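Local structure of unsaturated glucuronyl hydrolase (Streptococcus agalactiae, 2ZZR) at residues E30-E33 / K34-Q38; C312-H315 / E316-Y320. The protein catalyses the hydrolysis of unsaturated hyaluronan, chondroitin and heparin disaccharides, releasing a 4,5-unsaturated uronic acid from each. One frame throughout, in Å; residues are numbered along the deposited sequence. Where two conformers were deposited one is given.

Contact 1: E30-E33 / K34-Q38; sequences EAIE and KALKQ
Four successive backbone hydrogen bonds join Glu30-Glu33 to Lys34-Gln38, each N-H reaching back four residues, as in Leu36 N to Ile32 O at 2.9 Å. This is a regular turn of the alpha-helix 25-46, part of the alpha-barrel of glycoside hydrolase family 88, and it illustrates how one turn can present apolar and charged groups side by side, with a single neighbour, Tyr83, meeting both kinds. On the apolar side, Ile32 and Leu36 run side by side in the same direction, and Ile32 CG2 lies 4.1 Å from Leu36 CD1. Ile32 CG2 is anti to its own nitrogen while CG1 lies beside that nitrogen (chi1 -69°), which leaves the methyl branch next to leucine. Both residues touch Tyr83 of helix 70-84, and Ile32 with Ala31 also packs on helix 376-390.

Glu33 OE1 and Lys37 NZ are 6.6 Å apart, too far for a salt bridge; Glu33 instead uses OE2 to hydrogen-bond the hydroxyl of Tyr83. Lys34, bent at chi3 (72°), brings NZ to Asn349 OD1 and Ser347 OG, two oxygens that hold its ammonium group. The inner carbons of Lys37 lie by the helix, CG 3.4 Å from the carbonyl oxygen of Glu33, the same oxygen that accepts Lys37 N at 3.1 Å.

Contact 2: C312-H315 / E316-Y320; sequences CGIH and EMLKY
Glu316 OE2 is gripped by two cations: Lys319 NZ, at 2.8 Å in a salt bridge, and Arg388 NH1 of helix 376-390. The ammonium group meets the syn side of the carboxylate, 26° out of its plane. Glu316 bends at chi2 (60°) while Lys319, three residues further on, stays extended beyond CG, and this lets their ends meet. Two positive partners would be expected to favour the ionised carboxylate. The lysine chain also crosses the His315 side chain at a slant, with Lys319 CE 4.1 Å from His315 CD2.

Behind these groups the backbone of helix 304-318 is regular, with Glu316 N 2.9 Å from Cys312 O and Leu318 N 3.0 Å from Ile314 O. Lys319 N bonds to Glu316 O and Tyr320 N to Met317 O, both three residues back.

The turn is wedged among three helices. Ile314 and Leu318 pack on Met335 of helix 328-346, Met317 packs on Tyr259 of helix 245-262, whose ring meets that of Tyr320 edge-to-face, and His315 meets Phe389 of helix 376-390, the planes of the two rings inclined at about 30°.

In the fold
Both contacts are short-range turns, so neither closes a loop, and they follow one another along the chain without nesting or crossing. Contact 1 comes first, in helix 25-46 near the N terminus; contact 2 comes much later, at the C-terminal part of helix 304-318. Their centres are about 23 Å apart and their nearest atoms about 11 Å, with no touch. What they share is helix 376-390: contact 1 packs against its Tyr382 and Leu386, contact 2 against its Glu384 and Arg388. That late helix thus links early and late parts of the barrel. Contact 1 lies far from the substrate site, whereas the Cys312 side chain is about 9 Å from that of Trp250, a probable substrate-binding residue.

Contact 1: E30-E33 / K34-Q38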
loop_
_atom_site.group_PDB
_atom_site.type_symbol
_atom_site.label_atom_id
_atom_site.label_comp_id
_atom_site.label_asym_id
_atom_site.label_seq_id
_atom_site.Cartn_x
_atom_site.Cartn_y
_atom_site.Cartn_z
ATOM N N GLU A 30 -16.473 16.035 3.353
ATOM C CA GLU A 30 -17.565 15.544 2.510
ATOM C C GLU A 30 -17.195 14.255 1.764
ATOM O O GLU A 30 -18.039 13.362 1.607
ATOM C CB GLU A 30 -18.068 16.643 1.570
ATOM C CG GLU A 30 -18.870 17.706 2.336
ATOM C CD GLU A 30 -19.451 18.815 1.475
ATOM O OE1 GLU A 30 -19.129 18.904 0.271
ATOM O OE2 GLU A 30 -20.236 19.620 2.025
ATOM N N ALA A 31 -15.932 14.152 1.342
ATOM C CA ALA A 31 -15.418 12.913 0.733
ATOM C C ALA A 31 -15.426 11.754 1.733
ATOM O O ALA A 31 -15.803 10.621 1.390
ATOM C CB ALA A 31 -14.016 13.133 0.158
ATOM N N ILE A 32 -15.009 12.035 2.968
ATOM C CA ILE A 32 -15.034 11.039 4.035
ATOM C C ILE A 32 -16.467 10.584 4.308
ATOM O O ILE A 32 -16.740 9.383 4.428
ATOM C CB ILE A 32 -14.393 11.565 5.346
ATOM C CG1 ILE A 32 -12.876 11.731 5.174
ATOM C CG2 ILE A 32 -14.682 10.618 6.505
ATOM C CD1 ILE A 32 -12.187 12.440 6.347
ATOM N N GLU A 33 -17.380 11.548 4.398
ATOM C CA GLU A 33 -18.768 11.227 4.703
ATOM C C GLU A 33 -19.436 10.398 3.604
ATOM O O GLU A 33 -20.175 9.464 3.911
ATOM C CB GLU A 33 -19.556 12.494 5.049
ATOM C CG GLU A 33 -19.257 12.971 6.465
ATOM C CD GLU A 33 -19.728 14.385 6.761
ATOM O OE1 GLU A 33 -20.228 15.076 5.845
ATOM O OE2 GLU A 33 -19.580 14.809 7.926
ATOM N N LYS A 34 -19.136 10.707 2.341
ATOM C CA LYS A 34 -19.631 9.922 1.203
ATOM C C LYS A 34 -19.086 8.486 1.247
ATOM O O LYS A 34 -19.827 7.530 1.011
ATOM C CB LYS A 34 -19.294 10.602 -0.129
ATOM C CG LYS A 34 -20.008 9.997 -1.354
ATOM C CD LYS A 34 -19.767 10.795 -2.628
ATOM C CE LYS A 34 -18.342 10.637 -3.137
ATOM N NZ LYS A 34 -18.162 11.217 -4.489
ATOM N N ALA A 35 -17.797 8.341 1.561
ATOM C CA ALA A 35 -17.190 7.016 1.718
ATOM C C ALA A 35 -17.852 6.222 2.843
ATOM O O ALA A 35 -18.138 5.030 2.687
ATOM C CB ALA A 35 -15.678 7.140 1.962
ATOM N N LEU A 36 -18.109 6.883 3.971
ATOM C CA LEU A 36 -18.723 6.222 5.124
ATOM C C LEU A 36 -20.147 5.733 4.854
ATOM O O LEU A 36 -20.533 4.667 5.331
ATOM C CB LEU A 36 -18.670 7.116 6.368
ATOM C CG LEU A 36 -17.517 6.778 7.316
ATOM C CD1 LEU A 36 -16.145 6.812 6.615
ATOM C CD2 LEU A 36 -17.524 7.686 8.539
ATOM N N LYS A 37 -20.907 6.500 4.077
ATOM C CA LYS A 37 -22.247 6.083 3.648
ATOM C C LYS A 37 -22.181 4.750 2.902
ATOM O O LYS A 37 -23.003 3.860 3.134
ATOM C CB LYS A 37 -22.895 7.150 2.770
ATOM C CG LYS A 37 -23.407 8.359 3.546
ATOM C CD LYS A 37 -23.924 9.414 2.603
ATOM C CE LYS A 37 -24.301 10.684 3.350
ATOM N NZ LYS A 37 -24.716 11.738 2.383
ATOM N N GLN A 38 -21.183 4.608 2.028
ATOM C CA GLN A 38 -20.955 3.342 1.325
ATOM C C GLN A 38 -20.502 2.231 2.275
ATOM O O GLN A 38 -20.947 1.092 2.151
ATOM C CB GLN A 38 -19.953 3.515 0.174
ATOM C CG GLN A 38 -19.886 2.305 -0.780
ATOM C CD GLN A 38 -21.245 1.965 -1.379
ATOM O OE1 GLN A 38 -21.807 2.746 -2.149
ATOM N NE2 GLN A 38 -21.778 0.794 -1.025
#

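Contact 2: C312-H315 / E316-Y320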
loop_
_atom_site.group_PDB
_atom_site.type_symbol
_atom_site.label_atom_id
_atom_site.label_comp_id
_atom_site.label_asym_id
_atom_site.label_seq_id
_atom_site.Cartn_x
_atom_site.Cartn_y
_atom_site.Cartn_z
ATOM N N CYS A 312 -0.670 8.588 -0.073
ATOM C CA CYS A 312 -0.282 8.224 1.302
ATOM C C CYS A 312 1.230 8.311 1.498
ATOM O O CYS A 312 1.700 8.839 2.519
ATOM C CB CYS A 312 -0.785 6.824 1.669
ATOM S SG CYS A 312 -2.583 6.702 1.718
ATOM N N GLY A 313 1.978 7.810 0.511
ATOM C CA GLY A 313 3.446 7.822 0.558
ATOM C C GLY A 313 4.027 9.226 0.582
ATOM O O GLY A 313 4.942 9.517 1.355
ATOM N N ILE A 314 3.502 10.094 -0.271
ATOM C CA ILE A 314 3.962 11.481 -0.329
ATOM C C ILE A 314 3.627 12.180 0.999
ATOM O O ILE A 314 4.473 12.866 1.584
ATOM C CB ILE A 314 3.347 12.236 -1.540
ATOM C CG1 ILE A 314 3.860 11.637 -2.862
ATOM C CG2 ILE A 314 3.679 13.735 -1.477
ATOM C CD1 ILE A 314 3.096 12.123 -4.087
ATOM N N HIS A 315 2.400 11.980 1.481
ATOM C CA HIS A 315 1.977 12.563 2.754
ATOM C C HIS A 315 2.920 12.152 3.886
ATOM O O HIS A 315 3.362 12.994 4.683
ATOM C CB HIS A 315 0.534 12.154 3.081
ATOM C CG HIS A 315 0.021 12.750 4.356
ATOM N ND1 HIS A 315 -0.668 13.943 4.400
ATOM C CD2 HIS A 315 0.113 12.320 5.633
ATOM C CE1 HIS A 315 -0.980 14.220 5.655
ATOM N NE2 HIS A 315 -0.515 13.251 6.423
ATOM N N GLU A 316 3.236 10.862 3.940
ATOM C CA GLU A 316 4.158 10.335 4.946
ATOM C C GLU A 316 5.561 10.947 4.868
ATOM O O GLU A 316 6.091 11.419 5.877
ATOM C CB GLU A 316 4.227 8.805 4.863
ATOM C CG GLU A 316 5.057 8.151 5.973
ATOM C CD GLU A 316 4.516 8.446 7.376
ATOM O OE1 GLU A 316 5.322 8.388 8.330
ATOM O OE2 GLU A 316 3.296 8.727 7.524
ATOM N N MET A 317 6.159 10.939 3.677
ATOM C CA MET A 317 7.523 11.456 3.509
ATOM C C MET A 317 7.642 12.935 3.883
ATOM O O MET A 317 8.667 13.365 4.415
ATOM C CB MET A 317 8.008 11.258 2.076
ATOM C CG MET A 317 9.502 11.563 1.876
ATOM S SD MET A 317 10.591 10.180 2.297
ATOM C CE MET A 317 10.813 10.419 4.055
ATOM N N LEU A 318 6.587 13.696 3.594
ATOM C CA LEU A 318 6.553 15.137 3.849
ATOM C C LEU A 318 6.655 15.481 5.330
ATOM O O LEU A 318 7.000 16.611 5.694
ATOM C CB LEU A 318 5.287 15.759 3.246
ATOM C CG LEU A 318 5.413 16.569 1.946
ATOM C CD1 LEU A 318 6.638 16.210 1.099
ATOM C CD2 LEU A 318 4.127 16.478 1.138
ATOM N N LYS A 319 6.362 14.505 6.187
ATOM C CA LYS A 319 6.541 14.691 7.634
ATOM C C LYS A 319 8.017 14.895 7.984
ATOM O O LYS A 319 8.338 15.532 8.991
ATOM C CB LYS A 319 6.010 13.490 8.420
ATOM C CG LYS A 319 4.525 13.275 8.297
ATOM C CD LYS A 319 4.115 11.980 8.955
ATOM C CE LYS A 319 2.620 11.732 8.799
ATOM N NZ LYS A 319 2.246 10.428 9.431
ATOM N N TYR A 320 8.904 14.374 7.134
ATOM C CA TYR A 320 10.336 14.302 7.425
ATOM C C TYR A 320 11.200 15.130 6.487
ATOM O O TYR A 320 12.296 15.555 6.863
ATOM C CB TYR A 320 10.808 12.845 7.384
ATOM C CG TYR A 320 10.010 11.959 8.298
ATOM C CD1 TYR A 320 9.001 11.131 7.796
ATOM C CD2 TYR A 320 10.234 11.975 9.674
ATOM C CE1 TYR A 320 8.247 10.329 8.646
ATOM C CE2 TYR A 320 9.482 11.178 10.528
ATOM C CZ TYR A 320 8.499 10.361 10.007
ATOM O OH TYR A 320 7.763 9.581 10.870
#